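Local coordinates for protein nitroreductase (Bacteroides fragilis NCTC 9343, PDB 3EK3) that binds flavin mononucleotide and probably acts as an NAD(P)H-dependent nitroreductase, at residues 16-21 with 90-95; 46-51 with 101-106; 61-66 with 148-153. One frame throughout, in Å; residues are numbered along the deposited sequence. Where two conformers were deposited one is given.

Contact 1: residues 16-21 with 90-95; sequences SVRAYD and CYYHAP. With FMN (flavin mononucleotide), chain B.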
loop_
_atom_site.group_PDB
_atom_site.type_symbol
_atom_site.label_atom_id
_atom_site.label_comp_id
_atom_site.label_asym_id
_atom_site.label_seq_id
_atom_site.Cartn_x
_atom_site.Cartn_y
_atom_site.Cartn_z
ATOM N N SER A 16 -7.956 -12.269 -2.540
ATOM C CA SER A 16 -8.906 -11.541 -3.339
ATOM C C SER A 16 -10.110 -12.414 -3.673
ATOM O O SER A 16 -10.003 -13.415 -4.393
ATOM C CB SER A 16 -8.231 -11.084 -4.613
ATOM O OG SER A 16 -7.231 -10.105 -4.349
ATOM N N VAL A 17 -11.273 -12.017 -3.160
ATOM C CA VAL A 17 -12.503 -12.788 -3.321
ATOM C C VAL A 17 -13.432 -12.072 -4.303
ATOM O O VAL A 17 -13.602 -10.861 -4.229
ATOM C CB VAL A 17 -13.209 -12.969 -1.958
ATOM C CG1 VAL A 17 -14.651 -13.517 -2.123
ATOM C CG2 VAL A 17 -12.389 -13.894 -1.048
ATOM N N ARG A 18 -14.028 -12.840 -5.218
ATOM C CA ARG A 18 -14.789 -12.280 -6.345
ATOM C C ARG A 18 -16.166 -12.903 -6.485
ATOM O O ARG A 18 -16.770 -12.866 -7.543
ATOM C CB ARG A 18 -13.983 -12.461 -7.622
ATOM C CG ARG A 18 -12.564 -11.882 -7.513
ATOM C CD ARG A 18 -11.843 -11.890 -8.820
ATOM N NE ARG A 18 -10.566 -11.192 -8.697
ATOM C CZ ARG A 18 -9.392 -11.762 -8.479
ATOM N NH1 ARG A 18 -9.292 -13.061 -8.349
ATOM N NH2 ARG A 18 -8.306 -11.006 -8.374
ATOM N N ALA A 19 -16.660 -13.482 -5.392
ATOM C CA ALA A 19 -18.022 -13.985 -5.315
ATOM C C ALA A 19 -18.486 -13.750 -3.900
ATOM O O ALA A 19 -17.832 -14.189 -2.979
ATOM C CB ALA A 19 -18.085 -15.455 -5.652
ATOM N N TYR A 20 -19.618 -13.072 -3.750
ATOM C CA TYR A 20 -20.082 -12.570 -2.476
ATOM C C TYR A 20 -21.497 -13.008 -2.164
ATOM O O TYR A 20 -22.331 -13.149 -3.058
ATOM C CB TYR A 20 -20.020 -11.015 -2.463
ATOM C CG TYR A 20 -18.610 -10.536 -2.363
ATOM C CD1 TYR A 20 -17.985 -10.391 -1.130
ATOM C CD2 TYR A 20 -17.875 -10.262 -3.504
ATOM C CE1 TYR A 20 -16.662 -10.008 -1.033
ATOM C CE2 TYR A 20 -16.551 -9.887 -3.419
ATOM C CZ TYR A 20 -15.945 -9.742 -2.189
ATOM O OH TYR A 20 -14.601 -9.347 -2.148
ATOM N N ASP A 21 -21.745 -13.258 -0.884
ATOM C CA ASP A 21 -23.098 -13.406 -0.375
ATOM C C ASP A 21 -23.824 -12.073 -0.436
ATOM O O ASP A 21 -23.206 -11.001 -0.500
ATOM C CB ASP A 21 -23.066 -13.901 1.081
ATOM C CG ASP A 21 -24.423 -14.353 1.582
ATOM O OD1 ASP A 21 -24.797 -15.507 1.273
ATOM O OD2 ASP A 21 -25.117 -13.565 2.285
ATOM N N CYS A 90 -17.918 -4.678 -11.868
ATOM C CA CYS A 90 -16.539 -4.548 -11.444
ATOM C C CYS A 90 -16.339 -4.913 -9.982
ATOM O O CYS A 90 -15.255 -5.355 -9.625
ATOM C CB CYS A 90 -15.981 -3.153 -11.743
ATOM S SG CYS A 90 -16.715 -1.779 -10.807
ATOM N N TYR A 91 -17.366 -4.775 -9.149
ATOM C CA TYR A 91 -17.219 -5.056 -7.714
ATOM C C TYR A 91 -17.830 -6.390 -7.300
ATOM O O TYR A 91 -17.975 -6.694 -6.113
ATOM C CB TYR A 91 -17.767 -3.894 -6.836
ATOM C CG TYR A 91 -19.234 -3.655 -7.031
ATOM C CD1 TYR A 91 -19.685 -2.873 -8.067
ATOM C CD2 TYR A 91 -20.174 -4.272 -6.244
ATOM C CE1 TYR A 91 -21.013 -2.698 -8.301
ATOM C CE2 TYR A 91 -21.509 -4.097 -6.466
ATOM C CZ TYR A 91 -21.933 -3.302 -7.505
ATOM O OH TYR A 91 -23.281 -3.113 -7.791
ATOM N N TYR A 92 -18.156 -7.228 -8.281
ATOM C CA TYR A 92 -18.587 -8.599 -8.018
ATOM C C TYR A 92 -19.817 -8.736 -7.115
ATOM O O TYR A 92 -19.954 -9.724 -6.427
ATOM C CB TYR A 92 -17.418 -9.422 -7.451
ATOM C CG TYR A 92 -16.176 -9.309 -8.305
ATOM C CD1 TYR A 92 -16.153 -9.805 -9.586
ATOM C CD2 TYR A 92 -15.041 -8.706 -7.818
ATOM C CE1 TYR A 92 -15.006 -9.713 -10.395
ATOM C CE2 TYR A 92 -13.894 -8.586 -8.596
ATOM C CZ TYR A 92 -13.882 -9.083 -9.886
ATOM O OH TYR A 92 -12.734 -8.977 -10.660
ATOM N N HIS A 93 -20.706 -7.751 -7.138
ATOM C CA HIS A 93 -21.915 -7.748 -6.333
ATOM C C HIS A 93 -21.649 -7.836 -4.840
ATOM O O HIS A 93 -22.527 -8.241 -4.058
ATOM C CB HIS A 93 -22.874 -8.831 -6.825
ATOM C CG HIS A 93 -23.279 -8.641 -8.246
ATOM N ND1 HIS A 93 -24.105 -7.613 -8.640
ATOM C CD2 HIS A 93 -22.938 -9.311 -9.373
ATOM C CE1 HIS A 93 -24.277 -7.671 -9.948
ATOM N NE2 HIS A 93 -23.580 -8.690 -10.415
ATOM N N ALA A 94 -20.458 -7.389 -4.422
ATOM C CA ALA A 94 -20.187 -7.155 -3.014
ATOM C C ALA A 94 -21.218 -6.144 -2.459
ATOM O O ALA A 94 -21.641 -5.232 -3.161
ATOM C CB ALA A 94 -18.751 -6.645 -2.821
ATOM N N PRO A 95 -21.670 -6.332 -1.200
ATOM C CA PRO A 95 -22.662 -5.396 -0.639
ATOM C C PRO A 95 -22.131 -4.001 -0.267
ATOM O O PRO A 95 -22.925 -3.058 -0.083
ATOM C CB PRO A 95 -23.151 -6.158 0.600
ATOM C CG PRO A 95 -22.012 -6.939 1.008
ATOM C CD PRO A 95 -21.382 -7.421 -0.262
HETATM N N1 FMN B . -8.591 -7.798 -8.567
HETATM C C2 FMN B . -9.761 -7.633 -9.272
HETATM O O2 FMN B . -10.596 -8.541 -9.318
HETATM N N3 FMN B . -10.024 -6.478 -9.977
HETATM C C4 FMN B . -9.115 -5.476 -9.985
HETATM O O4 FMN B . -9.485 -4.382 -10.441
HETATM C C4A FMN B . -7.929 -5.630 -9.254
HETATM N N5 FMN B . -7.005 -4.616 -9.233
HETATM C C5A FMN B . -5.840 -4.716 -8.500
HETATM C C6 FMN B . -4.948 -3.644 -8.478
HETATM C C7 FMN B . -3.783 -3.702 -7.716
HETATM C C7M FMN B . -2.912 -2.460 -7.524
HETATM C C8 FMN B . -3.540 -4.843 -6.942
HETATM C C8M FMN B . -2.574 -4.747 -5.784
HETATM C C9 FMN B . -4.440 -5.913 -6.966
HETATM C C9A FMN B . -5.598 -5.864 -7.735
HETATM N N10 FMN B . -6.514 -6.928 -7.792
HETATM C C10 FMN B . -7.681 -6.788 -8.506
HETATM C "C1'" FMN B . -6.299 -8.181 -6.978
HETATM C "C2'" FMN B . -5.174 -9.027 -7.587
HETATM O "O2'" FMN B . -5.634 -9.681 -8.756
HETATM C "C3'" FMN B . -4.779 -10.072 -6.557
HETATM O "O3'" FMN B . -4.145 -9.406 -5.487
HETATM C "C4'" FMN B . -3.788 -11.111 -7.118
HETATM O "O4'" FMN B . -4.424 -11.923 -8.097
HETATM C "C5'" FMN B . -3.239 -11.998 -6.003
HETATM O "O5'" FMN B . -4.293 -12.738 -5.400
HETATM P P FMN B . -4.604 -12.662 -3.811
HETATM O O1P FMN B . -3.332 -12.894 -3.093
HETATM O O2P FMN B . -5.750 -13.643 -3.502
HETATM O O3P FMN B . -4.998 -11.247 -3.471
HETATM O O HOH W 1 -20.826 -12.240 -6.209
HETATM O O HOH W 2 -23.846 -10.661 -3.830
#
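Arg-18 lies alongside Tyr-92, both side chains pointing the same way. Its CB sits over the centre of the tyrosine ring, 3.7 Å from the centroid and 4° off the ring normal, a CH-pi contact. The backbone of Cys-90 lies against the opposite face, with its O offset toward the rim. CG of Arg-18 follows along the same face as CB. The chain then runs extended from CG to NE, which brings the guanidinium to the flavin with its plane turned 77° from the ring.

A second packed unit lies beside this one. Ala-94 CB stands over the middle of the Tyr-20 ring, 3.8 Å from the centroid. Val-17 CG1 covers the other face near the rim. Tyr-20 OH gives a weak hydrogen bond back to Val-17 O. Strands 130-134 and 160-168 add Ala-130, Cys-132 and Ala-166 to this packing.

The two loops together form one wall of the FMN site of the nitroreductase fold. FMN O2 is gripped twice, by Arg-18 NE at 2.7 Å and by Tyr-92 OH at 2.6 Å. Arg-18 NH2 also donates to FMN N1, in the guanidinium plane, at 3.2 Å. The positive charge beside N1 and O2 would probably stabilise a reduced, anionic flavin. Ser-16 holds the phosphate through N and OG. Lys-179 and Asn-135 also hydrogen-bond FMN.

The outer side is looser. No direct hydrogen bond joins the two segments. Water 1 bridges them instead, accepting from Tyr-20 N and donating to Tyr-92 O at 2.7 Å. The exposed His-93 turns its imidazole away from the 16-21 loop.

Contact 2: residues 46-51 with 101-106; sequences YETWHF and SNEPKQ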
loop_
_atom_site.group_PDB
_atom_site.type_symbol
_atom_site.label_atom_id
_atom_site.label_comp_id
_atom_site.label_asym_id
_atom_site.label_seq_id
_atom_site.Cartn_x
_atom_site.Cartn_y
_atom_site.Cartn_z
ATOM N N TYR A 46 0.130 13.795 5.837
ATOM C CA TYR A 46 -0.872 14.701 5.267
ATOM C C TYR A 46 -2.322 14.234 5.456
ATOM O O TYR A 46 -3.212 15.079 5.534
ATOM C CB TYR A 46 -0.598 15.000 3.807
ATOM C CG TYR A 46 0.572 15.890 3.535
ATOM C CD1 TYR A 46 0.927 16.903 4.414
ATOM C CD2 TYR A 46 1.273 15.788 2.335
ATOM C CE1 TYR A 46 1.964 17.726 4.150
ATOM C CE2 TYR A 46 2.330 16.647 2.043
ATOM C CZ TYR A 46 2.669 17.603 2.961
ATOM O OH TYR A 46 3.699 18.466 2.705
ATOM N N GLU A 47 -2.576 12.923 5.500
ATOM C CA GLU A 47 -3.950 12.401 5.615
ATOM C C GLU A 47 -4.937 13.100 4.676
ATOM O O GLU A 47 -6.049 13.466 5.096
ATOM C CB GLU A 47 -4.480 12.560 7.036
ATOM C CG GLU A 47 -3.745 11.786 8.063
ATOM C CD GLU A 47 -4.264 12.021 9.466
ATOM O OE1 GLU A 47 -3.992 13.107 10.031
ATOM O OE2 GLU A 47 -4.906 11.088 10.020
ATOM N N THR A 48 -4.536 13.315 3.422
ATOM C CA THR A 48 -5.386 14.014 2.478
ATOM C C THR A 48 -6.402 13.066 1.819
ATOM O O THR A 48 -7.280 13.498 1.077
ATOM C CB THR A 48 -4.544 14.736 1.400
ATOM O OG1 THR A 48 -3.534 13.832 0.930
ATOM C CG2 THR A 48 -3.892 15.962 1.988
ATOM N N TRP A 49 -6.263 11.777 2.084
ATOM C CA TRP A 49 -7.155 10.759 1.524
ATOM C C TRP A 49 -8.603 10.947 1.980
ATOM O O TRP A 49 -8.896 11.626 2.977
ATOM C CB TRP A 49 -6.701 9.342 1.918
ATOM C CG TRP A 49 -6.249 9.148 3.372
ATOM C CD1 TRP A 49 -6.788 9.702 4.508
ATOM C CD2 TRP A 49 -5.158 8.354 3.808
ATOM N NE1 TRP A 49 -6.095 9.308 5.598
ATOM C CE2 TRP A 49 -5.083 8.474 5.202
ATOM C CE3 TRP A 49 -4.228 7.538 3.157
ATOM C CZ2 TRP A 49 -4.110 7.832 5.944
ATOM C CZ3 TRP A 49 -3.280 6.886 3.906
ATOM C CH2 TRP A 49 -3.226 7.043 5.279
ATOM N N HIS A 50 -9.510 10.322 1.241
ATOM C CA HIS A 50 -10.891 10.175 1.674
ATOM C C HIS A 50 -11.326 8.746 1.395
ATOM O O HIS A 50 -10.913 8.151 0.409
ATOM C CB HIS A 50 -11.833 11.120 0.925
ATOM C CG HIS A 50 -13.085 11.430 1.682
ATOM N ND1 HIS A 50 -13.137 12.389 2.672
ATOM C CD2 HIS A 50 -14.322 10.887 1.618
ATOM C CE1 HIS A 50 -14.357 12.416 3.191
ATOM N NE2 HIS A 50 -15.091 11.508 2.572
ATOM N N PHE A 51 -12.172 8.239 2.284
ATOM C CA PHE A 51 -12.704 6.901 2.226
ATOM C C PHE A 51 -14.224 7.009 2.152
ATOM O O PHE A 51 -14.853 7.389 3.130
ATOM C CB PHE A 51 -12.311 6.129 3.486
ATOM C CG PHE A 51 -10.837 6.240 3.864
ATOM C CD1 PHE A 51 -9.865 5.779 3.028
ATOM C CD2 PHE A 51 -10.442 6.843 5.060
ATOM C CE1 PHE A 51 -8.519 5.857 3.384
ATOM C CE2 PHE A 51 -9.083 6.935 5.421
ATOM C CZ PHE A 51 -8.124 6.450 4.548
ATOM N N SER A 101 -9.774 7.639 -2.227
ATOM C CA SER A 101 -9.376 8.733 -3.129
ATOM C C SER A 101 -8.314 9.593 -2.454
ATOM O O SER A 101 -8.160 9.541 -1.266
ATOM C CB SER A 101 -10.577 9.591 -3.513
ATOM O OG SER A 101 -11.177 10.256 -2.406
ATOM N N ASN A 102 -7.617 10.409 -3.236
ATOM C CA ASN A 102 -6.621 11.314 -2.673
ATOM C C ASN A 102 -6.447 12.434 -3.642
ATOM O O ASN A 102 -6.743 12.273 -4.814
ATOM C CB ASN A 102 -5.296 10.562 -2.443
ATOM C CG ASN A 102 -4.391 11.208 -1.358
ATOM O OD1 ASN A 102 -4.703 12.247 -0.783
ATOM N ND2 ASN A 102 -3.239 10.583 -1.113
ATOM N N GLU A 103 -5.946 13.566 -3.153
ATOM C CA GLU A 103 -5.514 14.619 -4.045
ATOM C C GLU A 103 -4.230 14.156 -4.719
ATOM O O GLU A 103 -3.396 13.477 -4.138
ATOM C CB GLU A 103 -5.341 15.934 -3.291
ATOM C CG GLU A 103 -4.281 15.940 -2.248
ATOM C CD GLU A 103 -4.181 17.301 -1.506
ATOM O OE1 GLU A 103 -5.239 17.871 -1.112
ATOM O OE2 GLU A 103 -3.028 17.761 -1.333
ATOM N N PRO A 104 -4.081 14.494 -5.990
ATOM C CA PRO A 104 -2.943 14.041 -6.753
ATOM C C PRO A 104 -1.680 14.936 -6.658
ATOM O O PRO A 104 -0.714 14.702 -7.376
ATOM C CB PRO A 104 -3.511 14.013 -8.156
ATOM C CG PRO A 104 -4.453 15.177 -8.174
ATOM C CD PRO A 104 -5.076 15.180 -6.832
ATOM N N LYS A 105 -1.663 15.862 -5.712
ATOM C CA LYS A 105 -0.565 16.815 -5.532
ATOM C C LYS A 105 0.804 16.142 -5.393
ATOM O O LYS A 105 1.757 16.546 -6.035
ATOM C CB LYS A 105 -0.847 17.670 -4.298
ATOM C CG LYS A 105 0.141 18.814 -4.058
ATOM C CD LYS A 105 -0.286 19.751 -2.909
ATOM C CE LYS A 105 -1.684 20.378 -3.126
ATOM N NZ LYS A 105 -2.010 21.368 -2.069
ATOM N N GLN A 106 0.915 15.144 -4.537
ATOM C CA GLN A 106 2.208 14.471 -4.271
ATOM C C GLN A 106 2.353 13.235 -5.122
ATOM O O GLN A 106 1.363 12.538 -5.380
ATOM C CB GLN A 106 2.346 14.074 -2.803
ATOM C CG GLN A 106 1.961 15.140 -1.774
ATOM C CD GLN A 106 2.718 16.447 -1.899
ATOM O OE1 GLN A 106 3.810 16.504 -2.441
ATOM N NE2 GLN A 106 2.121 17.517 -1.397
HETATM O O HOH W 3 -13.377 8.646 -1.616
#
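Thr-48 and Asn-102 meet obliquely, hydroxyl to amide oxygen. Thr-48 OG1 donates to Asn-102 OD1 at 2.6 Å, in the carbonyl plane and on a lone pair. OG1 sits between the backbone N and the carbonyl carbon (chi1 46°), which turns it to the asparagine. The methyl CG2 is thereby left to face Glu-103, which crosses Thr-48 at about a right angle. Glu-103 CD lies 3.8 Å from Thr-48 CG2. Asn-102 ND2 is held on its other side by Ala-109 O, so the amide is fixed from both ends.

Farther out, Tyr-46 and Gln-106 cross nearly perpendicularly, with ring and amide planes 39° apart. Gln-106 NE2 comes within 3.6 Å of Tyr-46 CE2.

At the strand end, His-50 CB packs on Ser-101 OG at 3.5 Å. The imidazole leads away to Thr-187 of the second subunit, while Ser-101 OG is hydrogen-bonded to His-159 ND1. His-50 N to Ser-101 O (3.0 Å) and Ser-101 N to His-50 O (2.9 Å) make an antiparallel hydrogen-bonded pair. This is the end of the pairing between strands 50-54 and 96-102 in the nitroreductase sheet, which Phe-51 continues into the second subunit of the dimer.

Contact 3: residues 61-66 with 148-153; sequences EELNER and AYLTSL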
loop_
_atom_site.group_PDB
_atom_site.type_symbol
_atom_site.label_atom_id
_atom_site.label_comp_id
_atom_site.label_asym_id
_atom_site.label_seq_id
_atom_site.Cartn_x
_atom_site.Cartn_y
_atom_site.Cartn_z
ATOM N N GLU A 61 -24.864 -0.262 -8.259
ATOM C CA GLU A 61 -25.251 -0.646 -9.595
ATOM C C GLU A 61 -25.205 0.540 -10.548
ATOM O O GLU A 61 -24.721 0.427 -11.665
ATOM C CB GLU A 61 -26.625 -1.331 -9.560
ATOM C CG GLU A 61 -26.570 -2.656 -8.797
ATOM C CD GLU A 61 -27.849 -3.479 -8.884
ATOM O OE1 GLU A 61 -28.878 -2.958 -9.400
ATOM O OE2 GLU A 61 -27.805 -4.657 -8.427
ATOM N N GLU A 62 -25.692 1.702 -10.111
ATOM C CA GLU A 62 -25.639 2.901 -10.934
ATOM C C GLU A 62 -24.194 3.327 -11.268
ATOM O O GLU A 62 -23.896 3.735 -12.396
ATOM C CB GLU A 62 -26.392 4.062 -10.245
ATOM C CG GLU A 62 -27.901 3.877 -10.214
ATOM C CD GLU A 62 -28.665 5.091 -9.684
ATOM O OE1 GLU A 62 -28.085 5.901 -8.927
ATOM O OE2 GLU A 62 -29.836 5.271 -10.108
ATOM N N LEU A 63 -23.329 3.276 -10.269
ATOM C CA LEU A 63 -21.918 3.611 -10.444
ATOM C C LEU A 63 -21.259 2.653 -11.442
ATOM O O LEU A 63 -20.546 3.070 -12.355
ATOM C CB LEU A 63 -21.217 3.542 -9.100
ATOM C CG LEU A 63 -19.709 3.759 -9.091
ATOM C CD1 LEU A 63 -19.373 5.106 -9.689
ATOM C CD2 LEU A 63 -19.138 3.644 -7.643
ATOM N N ASN A 64 -21.554 1.367 -11.296
ATOM C CA ASN A 64 -21.064 0.373 -12.249
ATOM C C ASN A 64 -21.551 0.655 -13.669
ATOM O O ASN A 64 -20.772 0.537 -14.619
ATOM C CB ASN A 64 -21.418 -1.043 -11.768
ATOM C CG ASN A 64 -20.837 -2.126 -12.659
ATOM O OD1 ASN A 64 -19.620 -2.338 -12.668
ATOM N ND2 ASN A 64 -21.689 -2.791 -13.419
ATOM N N GLU A 65 -22.813 1.089 -13.837
ATOM C CA GLU A 65 -23.299 1.496 -15.161
ATOM C C GLU A 65 -22.513 2.642 -15.743
ATOM O O GLU A 65 -22.252 2.669 -16.941
ATOM C CB GLU A 65 -24.769 1.909 -15.112
ATOM C CG GLU A 65 -25.716 0.758 -15.089
ATOM C CD GLU A 65 -25.457 -0.235 -16.223
ATOM O OE1 GLU A 65 -25.508 0.151 -17.412
ATOM O OE2 GLU A 65 -25.192 -1.394 -15.903
ATOM N N ARG A 66 -22.146 3.615 -14.914
ATOM C CA ARG A 66 -21.364 4.768 -15.362
ATOM C C ARG A 66 -19.958 4.330 -15.770
ATOM O O ARG A 66 -19.412 4.785 -16.769
ATOM C CB ARG A 66 -21.278 5.831 -14.247
ATOM C CG ARG A 66 -22.630 6.363 -13.733
ATOM C CD ARG A 66 -23.552 6.728 -14.882
ATOM N NE ARG A 66 -24.798 7.358 -14.438
ATOM C CZ ARG A 66 -25.869 6.721 -13.955
ATOM N NH1 ARG A 66 -25.891 5.404 -13.790
ATOM N NH2 ARG A 66 -26.940 7.427 -13.626
ATOM N N ALA A 148 -19.499 12.898 -12.083
ATOM C CA ALA A 148 -20.716 13.433 -11.508
ATOM C C ALA A 148 -21.276 12.501 -10.438
ATOM O O ALA A 148 -21.742 12.957 -9.385
ATOM C CB ALA A 148 -21.754 13.724 -12.618
ATOM N N TYR A 149 -21.217 11.191 -10.697
ATOM C CA TYR A 149 -21.692 10.177 -9.746
ATOM C C TYR A 149 -20.845 10.174 -8.478
ATOM O O TYR A 149 -21.375 10.212 -7.374
ATOM C CB TYR A 149 -21.769 8.765 -10.393
ATOM C CG TYR A 149 -22.847 7.959 -9.739
ATOM C CD1 TYR A 149 -22.595 7.308 -8.531
ATOM C CD2 TYR A 149 -24.159 7.950 -10.241
ATOM C CE1 TYR A 149 -23.583 6.628 -7.865
ATOM C CE2 TYR A 149 -25.193 7.260 -9.563
ATOM C CZ TYR A 149 -24.900 6.622 -8.371
ATOM O OH TYR A 149 -25.859 5.952 -7.653
ATOM N N LEU A 150 -19.524 10.181 -8.642
ATOM C CA LEU A 150 -18.595 10.197 -7.503
ATOM C C LEU A 150 -18.837 11.421 -6.611
ATOM O O LEU A 150 -18.905 11.322 -5.384
ATOM C CB LEU A 150 -17.150 10.191 -8.004
ATOM C CG LEU A 150 -16.709 8.917 -8.738
ATOM C CD1 LEU A 150 -15.280 9.105 -9.242
ATOM C CD2 LEU A 150 -16.755 7.709 -7.779
ATOM N N THR A 151 -18.973 12.566 -7.238
ATOM C CA THR A 151 -19.284 13.816 -6.510
ATOM C C THR A 151 -20.558 13.710 -5.680
ATOM O O THR A 151 -20.584 14.106 -4.509
ATOM C CB THR A 151 -19.378 14.960 -7.481
ATOM O OG1 THR A 151 -18.114 15.113 -8.146
ATOM C CG2 THR A 151 -19.790 16.276 -6.764
ATOM N N SER A 152 -21.582 13.087 -6.266
ATOM C CA SER A 152 -22.876 12.938 -5.597
ATOM C C SER A 152 -22.728 12.005 -4.398
ATOM O O SER A 152 -23.425 12.153 -3.415
ATOM C CB SER A 152 -23.949 12.403 -6.556
ATOM O OG SER A 152 -23.899 10.988 -6.649
ATOM N N LEU A 153 -21.798 11.059 -4.488
ATOM C CA LEU A 153 -21.524 10.135 -3.374
ATOM C C LEU A 153 -20.684 10.780 -2.277
ATOM O O LEU A 153 -20.588 10.259 -1.179
ATOM C CB LEU A 153 -20.804 8.887 -3.890
ATOM C CG LEU A 153 -21.652 7.965 -4.755
ATOM C CD1 LEU A 153 -20.687 6.979 -5.417
ATOM C CD2 LEU A 153 -22.744 7.251 -3.907
#
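Leu-63 is the apolar centre and faces Tyr-149, Leu-150 and Leu-153 of the other helix. Its CB and CD1 both approach Tyr-149 CD1, each at 4.1 Å. Its CD1 also meets Leu-150 CD2, and its CD2 meets Leu-153 CD1 at 4.3 Å. CG of Leu-63 stands anti to the backbone N (chi1 176°), and this brings both methyls to the opposing leucines. These apolar contacts are of ordinary van der Waals length, with no sign of strain. Ile-99 of strand 96-102 touches all three leucines.

Tyr-149 carries the contact from this centre to the outside. It crosses Leu-63 obliquely and turns one ring face to the backbone of 61-66, near Leu-63 N. Arg-66 crosses the ring at about a right angle, with its CG at 4.1 Å from Tyr-149 CD2. In the modelled conformer its guanidinium turns a face to Tyr-149 CD2. A weak hydrogen bond from Arg-66 NH1 to Glu-62 O is uncertain, because the arginine has a second conformer.

At the polar edge Tyr-149 OH donates to Glu-62 OE1 at 2.6 Å. The bond uses the anti lone pair of OE1, which lies at the edge of the ring and in its plane. The carboxylate itself stands 88° to the ring. Glu-62 CB adds an apolar touch, 3.5 Å from Tyr-149 CE2.

The axes of the two short segments are 10.5 Å apart at closest approach, with 154° between their directions. Helices 57-72 and 144-153 thus pack side by side through leucines, with the Tyr-149 to Glu-62 hydrogen bond at the outer edge. The arrangement is an antiparallel helix pair lying against the sheet of the alpha/beta nitroreductase fold.

How the contacts relate
All three contacts are partly buried. Contact 1 joins two loops at the flavin and relies on ring faces, charge and bridging water; its flavin end is packed, while His-93 is exposed. Contact 2 pairs strand ends near the dimer interface, through backbone bonds and a polar side-chain pair, and Tyr-46 is its exposed end. Contact 3 packs two helices, its inner part buried by leucines and Ile-99, with a polar rim. Contacts 1 and 3 touch: Asn-64 OD1 lies 3.0 Å from Cys-90 N, probably a hydrogen bond. Contacts 1 and 2 lie on opposite sides of the chain's centre, about 26 Å between centres. Strand 50-54 of contact 2 precedes helix 57-72 of contact 3.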